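Local coordinates for 5'-nucleotidase SURE (Aquifex aeolicus, PDB 2WQK), which probably hydrolyses nucleoside 5'-monophosphates to the nucleoside and phosphate with the help of one divalent metal cation per subunit, at residues Leu20-Ala23 and Leu24-Leu27; Asp66-Pro69 and Ala70-Val73; Asn166-Tyr169 and Glu170-Lys173. All blocks are in the same frame, centred on the assembly; numbering follows the deposited sequence.

The three contacts are local and do not touch. Interaction 2 starts helix 69-80 beside the metal site: the side chain of Pro69 is about 3 Å from that of Asp9, a predicted metal ligand, and about 8 Å from the bound sodium ion, which Asp10, Ser40 and Asn94 hold. Interaction 1 covers the C-terminal part of helix 15-24 and the following loop, with the Leu20 side chain about 13 Å from the sodium. Interaction 3, in the surface link between strands 158-165 and 174-177, lies away from the site, its centre about 31 Å from that of interaction 2 and about 19 Å from that of interaction 1. Helix 135-152 touches interactions 1 and 3.

Interaction 1 (Leu20-Ala23 and Leu24-Leu27); sequences LREA and LKSL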
loop_
_atom_site.group_PDB
_atom_site.type_symbol
_atom_site.label_atom_id
_atom_site.label_comp_id
_atom_site.label_asym_id
_atom_site.label_seq_id
_atom_site.Cartn_x
_atom_site.Cartn_y
_atom_site.Cartn_z
ATOM N N LEU A 20 23.419 15.906 -2.278
ATOM C CA LEU A 20 23.651 16.595 -1.025
ATOM C C LEU A 20 24.801 15.915 -0.266
ATOM O O LEU A 20 25.658 16.598 0.301
ATOM C CB LEU A 20 22.358 16.640 -0.204
ATOM C CG LEU A 20 22.385 17.438 1.086
ATOM C CD1 LEU A 20 22.905 18.872 0.898
ATOM C CD2 LEU A 20 20.977 17.389 1.723
ATOM N N ARG A 21 24.796 14.577 -0.240
ATOM C CA ARG A 21 25.843 13.809 0.434
ATOM C C ARG A 21 27.214 14.226 -0.111
ATOM O O ARG A 21 28.142 14.511 0.639
ATOM C CB ARG A 21 25.653 12.326 0.219
ATOM C CG ARG A 21 26.752 11.499 0.827
ATOM C CD ARG A 21 26.604 10.085 0.406
ATOM N NE ARG A 21 27.673 9.310 1.004
ATOM C CZ ARG A 21 28.469 8.493 0.338
ATOM N NH1 ARG A 21 28.313 8.249 -0.968
ATOM N NH2 ARG A 21 29.393 7.858 1.014
ATOM N N GLU A 22 27.320 14.206 -1.424
ATOM C CA GLU A 22 28.622 14.525 -2.062
ATOM C C GLU A 22 29.133 15.921 -1.700
ATOM O O GLU A 22 30.332 16.116 -1.364
ATOM C CB GLU A 22 28.488 14.285 -3.570
ATOM C CG GLU A 22 28.319 12.798 -3.923
ATOM C CD GLU A 22 29.428 11.849 -3.387
ATOM O OE1 GLU A 22 30.608 12.227 -3.352
ATOM O OE2 GLU A 22 29.104 10.690 -2.991
ATOM N N ALA A 23 28.257 16.912 -1.812
ATOM C CA ALA A 23 28.606 18.289 -1.478
ATOM C C ALA A 23 28.999 18.502 -0.024
ATOM O O ALA A 23 29.916 19.284 0.284
ATOM C CB ALA A 23 27.485 19.259 -1.915
ATOM N N LEU A 24 28.310 17.798 0.873
ATOM C CA LEU A 24 28.560 17.970 2.302
ATOM C C LEU A 24 29.887 17.422 2.805
ATOM O O LEU A 24 30.329 17.787 3.890
ATOM C CB LEU A 24 27.461 17.293 3.125
ATOM C CG LEU A 24 26.114 18.014 3.150
ATOM C CD1 LEU A 24 25.114 17.031 3.718
ATOM C CD2 LEU A 24 26.236 19.280 4.003
ATOM N N LYS A 25 30.477 16.520 2.017
ATOM C CA LYS A 25 31.742 15.917 2.469
ATOM C C LYS A 25 32.816 16.951 2.832
ATOM O O LYS A 25 33.687 16.655 3.650
ATOM C CB LYS A 25 32.284 14.946 1.412
ATOM C CG LYS A 25 31.440 13.737 1.175
ATOM C CD LYS A 25 31.965 12.958 -0.066
ATOM C CE LYS A 25 31.395 11.559 -0.171
ATOM N NZ LYS A 25 32.028 10.747 -1.294
ATOM N N SER A 26 32.811 18.103 2.165
ATOM C CA SER A 26 33.819 19.124 2.462
ATOM C C SER A 26 33.621 19.803 3.812
ATOM O O SER A 26 34.519 20.497 4.309
ATOM C CB SER A 26 33.908 20.173 1.364
ATOM O OG SER A 26 32.682 20.857 1.276
ATOM N N LEU A 27 32.446 19.612 4.426
ATOM C CA LEU A 27 32.204 20.203 5.763
ATOM C C LEU A 27 32.358 19.232 6.943
ATOM O O LEU A 27 32.435 19.650 8.099
ATOM C CB LEU A 27 30.797 20.820 5.857
ATOM C CG LEU A 27 30.545 21.888 4.831
ATOM C CD1 LEU A 27 29.094 22.465 5.049
ATOM C CD2 LEU A 27 31.543 23.028 4.845
HETATM O O HOH W 1 31.415 20.765 -1.073
#
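Leu20 and Leu24 form the buried side of the last turn of helix 15-24, in the alpha/beta fold of SurE, while Glu22 and Lys25 bridge its outer side. The apolar part is a helical i to i+4 pair: Leu20 CG is 3.8 Å from Leu24 CD1. Both leucines face the sheet, Leu20 on Leu6 and Ile93, Leu24 on Val30 and Leu90, and Ala23 packs on helix 135-152.

In the backbone, Leu24 N donates to Leu20 O at 3.0 Å with an N-H...O angle of 151°. One residue later Lys25 N has weak bonds to both Arg21 O and Glu22 O, evidence that the regular pattern is fading.

The charged part is a network of Arg21, Glu22 and Lys25. Lys25 is extended beyond CG and runs alongside Glu22, which bends back at chi2 (-55°), bringing Lys25 NZ to 2.9 Å from Glu22 OE1 on its syn side. Lys25 CE lies over one face of the Arg21 guanidinium; Arg21 NH1 meets Glu22 OE2 through charge alone, since the oxygen is well out of the guanidinium plane. A water bridges the segments, donating to Ala23 O and, for the modelled one of two Ser26 conformers, lying 2.7 Å from Ser26 OG.

Interaction 2 (Asp66-Pro69 and Ala70-Val73); sequences DGTP and ADCV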
loop_
_atom_site.group_PDB
_atom_site.type_symbol
_atom_site.label_atom_id
_atom_site.label_comp_id
_atom_site.label_asym_id
_atom_site.label_seq_id
_atom_site.Cartn_x
_atom_site.Cartn_y
_atom_site.Cartn_z
ATOM N N ASP A 66 11.874 -0.364 3.909
ATOM C CA ASP A 66 10.544 0.178 4.185
ATOM C C ASP A 66 10.527 1.074 5.449
ATOM O O ASP A 66 9.499 1.230 6.121
ATOM C CB ASP A 66 9.505 -0.951 4.264
ATOM C CG ASP A 66 8.104 -0.439 4.086
ATOM O OD1 ASP A 66 7.933 0.597 3.417
ATOM O OD2 ASP A 66 7.173 -1.045 4.666
ATOM N N GLY A 67 11.656 1.736 5.739
ATOM C CA GLY A 67 11.787 2.620 6.903
ATOM C C GLY A 67 11.381 4.034 6.553
ATOM O O GLY A 67 11.844 4.594 5.564
ATOM N N THR A 68 10.498 4.630 7.346
ATOM C CA THR A 68 10.138 6.058 7.139
ATOM C C THR A 68 11.342 6.961 7.496
ATOM O O THR A 68 12.277 6.507 8.196
ATOM C CB THR A 68 8.979 6.466 8.030
ATOM O OG1 THR A 68 9.350 6.270 9.402
ATOM C CG2 THR A 68 7.688 5.633 7.661
ATOM N N PRO A 69 11.310 8.227 7.045
ATOM C CA PRO A 69 12.377 9.156 7.498
ATOM C C PRO A 69 12.543 9.191 9.015
ATOM O O PRO A 69 13.678 9.191 9.522
ATOM C CB PRO A 69 11.960 10.515 6.952
ATOM C CG PRO A 69 11.112 10.137 5.697
ATOM C CD PRO A 69 10.418 8.852 6.045
ATOM N N ALA A 70 11.419 9.177 9.738
ATOM C CA ALA A 70 11.453 9.093 11.189
ATOM C C ALA A 70 12.243 7.871 11.689
ATOM O O ALA A 70 13.099 7.995 12.589
ATOM C CB ALA A 70 10.023 9.103 11.733
ATOM N N ASP A 71 11.949 6.704 11.106
ATOM C CA ASP A 71 12.643 5.441 11.455
ATOM C C ASP A 71 14.159 5.646 11.207
ATOM O O ASP A 71 15.005 5.240 12.007
ATOM C CB ASP A 71 12.180 4.283 10.608
ATOM C CG ASP A 71 10.712 3.874 10.887
ATOM O OD1 ASP A 71 10.216 4.158 12.000
ATOM O OD2 ASP A 71 10.112 3.239 9.978
ATOM N N CYS A 72 14.462 6.245 10.067
ATOM C CA CYS A 72 15.869 6.427 9.667
ATOM C C CYS A 72 16.621 7.330 10.673
ATOM O O CYS A 72 17.791 7.071 11.012
ATOM C CB CYS A 72 15.968 6.987 8.241
ATOM S SG CYS A 72 15.441 5.874 6.965
ATOM N N VAL A 73 15.986 8.434 11.079
ATOM C CA VAL A 73 16.601 9.337 12.044
ATOM C C VAL A 73 16.835 8.631 13.375
ATOM O O VAL A 73 17.914 8.709 13.962
ATOM C CB VAL A 73 15.796 10.644 12.248
ATOM C CG1 VAL A 73 16.331 11.480 13.421
ATOM C CG2 VAL A 73 15.672 11.423 10.920
#
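This is a helix N-terminal cap: Thr68 and Asp71 form a capping box where the loop after strand 61-64 enters helix 69-80, beside the metal site of the SurE fold. Two reciprocal bonds define the box. Asp71 N donates to Thr68 OG1 at 3.1 Å with an N-H...O angle of 161°, and Thr68 N donates back to Asp71 OD2 at 3.0 Å, reaching that oxygen from above the carboxylate plane, 43° out of it.

The torsions account for both halves. Thr68 OG1 sits between its own backbone N and carbonyl carbon (chi1 60°), which turns the hydroxyl toward the first turn; Asp71 CG, beside its backbone N, carries the carboxylate back over the loop. Each side chain has a second partner: Thr68 OG1 bonds to Ser45 O, and Asp71 OD2 to Thr47 OG1. The buried Asp71 OD2 is thus gripped by two bonds, which fix the carboxylate and tie the cap to the neighbouring loop.

Ala70 and Asp71 also pack on Tyr105 and Ile203 of the second subunit, so the helix start lies at a subunit interface. On the sheet side Cys72 rests on Val33, Pro35 and Val7. Regular helical bonding begins immediately, with Cys72 N 2.9 Å from Thr68 O and Val73 N 2.9 Å from Pro69 O.

Interaction 3 (Asn166-Tyr169 and Glu170-Lys173); sequences NLRY and EEIK
Arg168 and Glu170 meet with their flat ends almost parallel, the guanidinium and carboxylate planes only 14° apart. One oxygen, Glu170 OE1, lies over the guanidinium face, toward NH2, and the rest of the carboxylate extends beyond it. Glu170 OE1 comes within 2.8 Å of Arg168 NH2, a salt bridge made from above the plane. Bends in both chains bring the groups to this offset, face-on approach: Arg168 folds at chi3 (45°) and Glu170 at chi2 (82°), which brings the two ends together over the turn.

Glu171 stands differently toward the same arginine. Its carboxylate is turned well away from parallel with the guanidinium, and Glu171 OE2 is 4.0 Å from Arg168 NH1, a long ion pair that completes a three-residue network at the surface.

Tyr169 points another way. Its ring plane is nearly perpendicular to the Glu170 carboxylate, and Tyr169 CG, anti to the backbone N, carries the ring off to where its hydroxyl bonds to Asp144. Leu167 CB and Ile172 CD1 make a modest apolar contact at 4.1 Å.

The backbone beneath is a short 3-10 turn. Arg168 O accepts from Glu171 N at 2.8 Å, and Tyr169 O accepts from Ile172 N at 3.2 Å; both donors approach from above the carbonyl planes. A water donates to Tyr169 O and to Ile172 O and so bridges the two carbonyls.

This turn joins strand 158-165 to strand 174-177, an outermost strand of the main sheet within the chain. Arg168, Tyr169 and Glu170 rest on helix 135-152, through Glu137 and Lys140, while Ile172 packs on Ile164 of strand 158-165 and Val226 of strand 225-232.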
loop_
_atom_site.group_PDB
_atom_site.type_symbol
_atom_site.label_atom_id
_atom_site.label_comp_id
_atom_site.label_asym_id
_atom_site.label_seq_id
_atom_site.Cartn_x
_atom_site.Cartn_y
_atom_site.Cartn_z
ATOM N N ASN A 166 14.802 25.608 -8.970
ATOM C CA ASN A 166 15.546 24.805 -9.917
ATOM C C ASN A 166 16.298 25.691 -10.886
ATOM O O ASN A 166 15.889 25.851 -12.042
ATOM C CB ASN A 166 14.626 23.860 -10.667
ATOM C CG ASN A 166 15.377 22.863 -11.500
ATOM O OD1 ASN A 166 16.511 22.537 -11.188
ATOM N ND2 ASN A 166 14.740 22.359 -12.561
ATOM N N LEU A 167 17.361 26.292 -10.376
ATOM C CA LEU A 167 18.214 27.182 -11.143
ATOM C C LEU A 167 19.666 26.807 -10.969
ATOM O O LEU A 167 20.070 26.212 -9.962
ATOM C CB LEU A 167 18.036 28.608 -10.637
ATOM C CG LEU A 167 16.688 29.292 -10.856
ATOM C CD1 LEU A 167 16.578 30.577 -10.028
ATOM C CD2 LEU A 167 16.462 29.587 -12.333
ATOM N N ARG A 168 20.494 27.206 -11.939
ATOM C CA ARG A 168 21.906 27.128 -11.700
ATOM C C ARG A 168 22.287 27.973 -10.503
ATOM O O ARG A 168 21.670 29.013 -10.238
ATOM C CB ARG A 168 22.687 27.611 -12.934
ATOM C CG ARG A 168 22.564 26.694 -14.097
ATOM C CD ARG A 168 23.388 27.209 -15.298
ATOM N NE ARG A 168 24.727 27.662 -14.891
ATOM C CZ ARG A 168 25.135 28.932 -14.802
ATOM N NH1 ARG A 168 24.334 29.955 -15.110
ATOM N NH2 ARG A 168 26.373 29.185 -14.402
ATOM N N TYR A 169 23.317 27.527 -9.775
ATOM C CA TYR A 169 23.775 28.203 -8.567
ATOM C C TYR A 169 23.975 29.693 -8.776
ATOM O O TYR A 169 23.540 30.517 -8.004
ATOM C CB TYR A 169 25.055 27.544 -8.067
ATOM C CG TYR A 169 25.708 28.122 -6.844
ATOM C CD1 TYR A 169 25.096 28.027 -5.596
ATOM C CD2 TYR A 169 26.991 28.662 -6.897
ATOM C CE1 TYR A 169 25.698 28.498 -4.473
ATOM C CE2 TYR A 169 27.605 29.151 -5.766
ATOM C CZ TYR A 169 26.957 29.067 -4.546
ATOM O OH TYR A 169 27.587 29.548 -3.407
ATOM N N GLU A 170 24.608 30.048 -9.886
ATOM C CA GLU A 170 24.902 31.452 -10.126
ATOM C C GLU A 170 23.679 32.290 -10.478
ATOM O O GLU A 170 23.752 33.542 -10.447
ATOM C CB GLU A 170 25.972 31.568 -11.223
ATOM C CG GLU A 170 27.271 30.855 -10.836
ATOM C CD GLU A 170 27.264 29.325 -11.100
ATOM O OE1 GLU A 170 26.296 28.763 -11.685
ATOM O OE2 GLU A 170 28.267 28.685 -10.717
ATOM N N GLU A 171 22.577 31.629 -10.837
ATOM C CA GLU A 171 21.328 32.304 -11.158
ATOM C C GLU A 171 20.398 32.472 -9.938
ATOM O O GLU A 171 19.416 33.180 -10.026
ATOM C CB GLU A 171 20.559 31.539 -12.234
ATOM C CG GLU A 171 21.203 31.572 -13.635
ATOM C CD GLU A 171 21.205 32.967 -14.260
ATOM O OE1 GLU A 171 20.501 33.892 -13.782
ATOM O OE2 GLU A 171 21.927 33.130 -15.265
ATOM N N ILE A 172 20.711 31.816 -8.825
ATOM C CA ILE A 172 19.902 32.006 -7.599
ATOM C C ILE A 172 20.059 33.466 -7.173
ATOM O O ILE A 172 21.195 33.978 -7.088
ATOM C CB ILE A 172 20.400 31.085 -6.467
ATOM C CG1 ILE A 172 20.156 29.619 -6.821
ATOM C CG2 ILE A 172 19.738 31.469 -5.108
ATOM C CD1 ILE A 172 18.690 29.129 -6.651
ATOM N N LYS A 173 18.946 34.140 -6.893
ATOM C CA LYS A 173 19.001 35.561 -6.623
ATOM C C LYS A 173 19.475 35.896 -5.221
ATOM O O LYS A 173 19.987 36.994 -4.971
ATOM C CB LYS A 173 17.664 36.240 -6.896
ATOM C CG LYS A 173 17.158 36.140 -8.299
ATOM C CD LYS A 173 16.021 37.134 -8.481
ATOM C CE LYS A 173 15.231 36.905 -9.734
ATOM N NZ LYS A 173 13.877 37.489 -9.480
HETATM O O HOH W 2 23.834 33.006 -7.011
#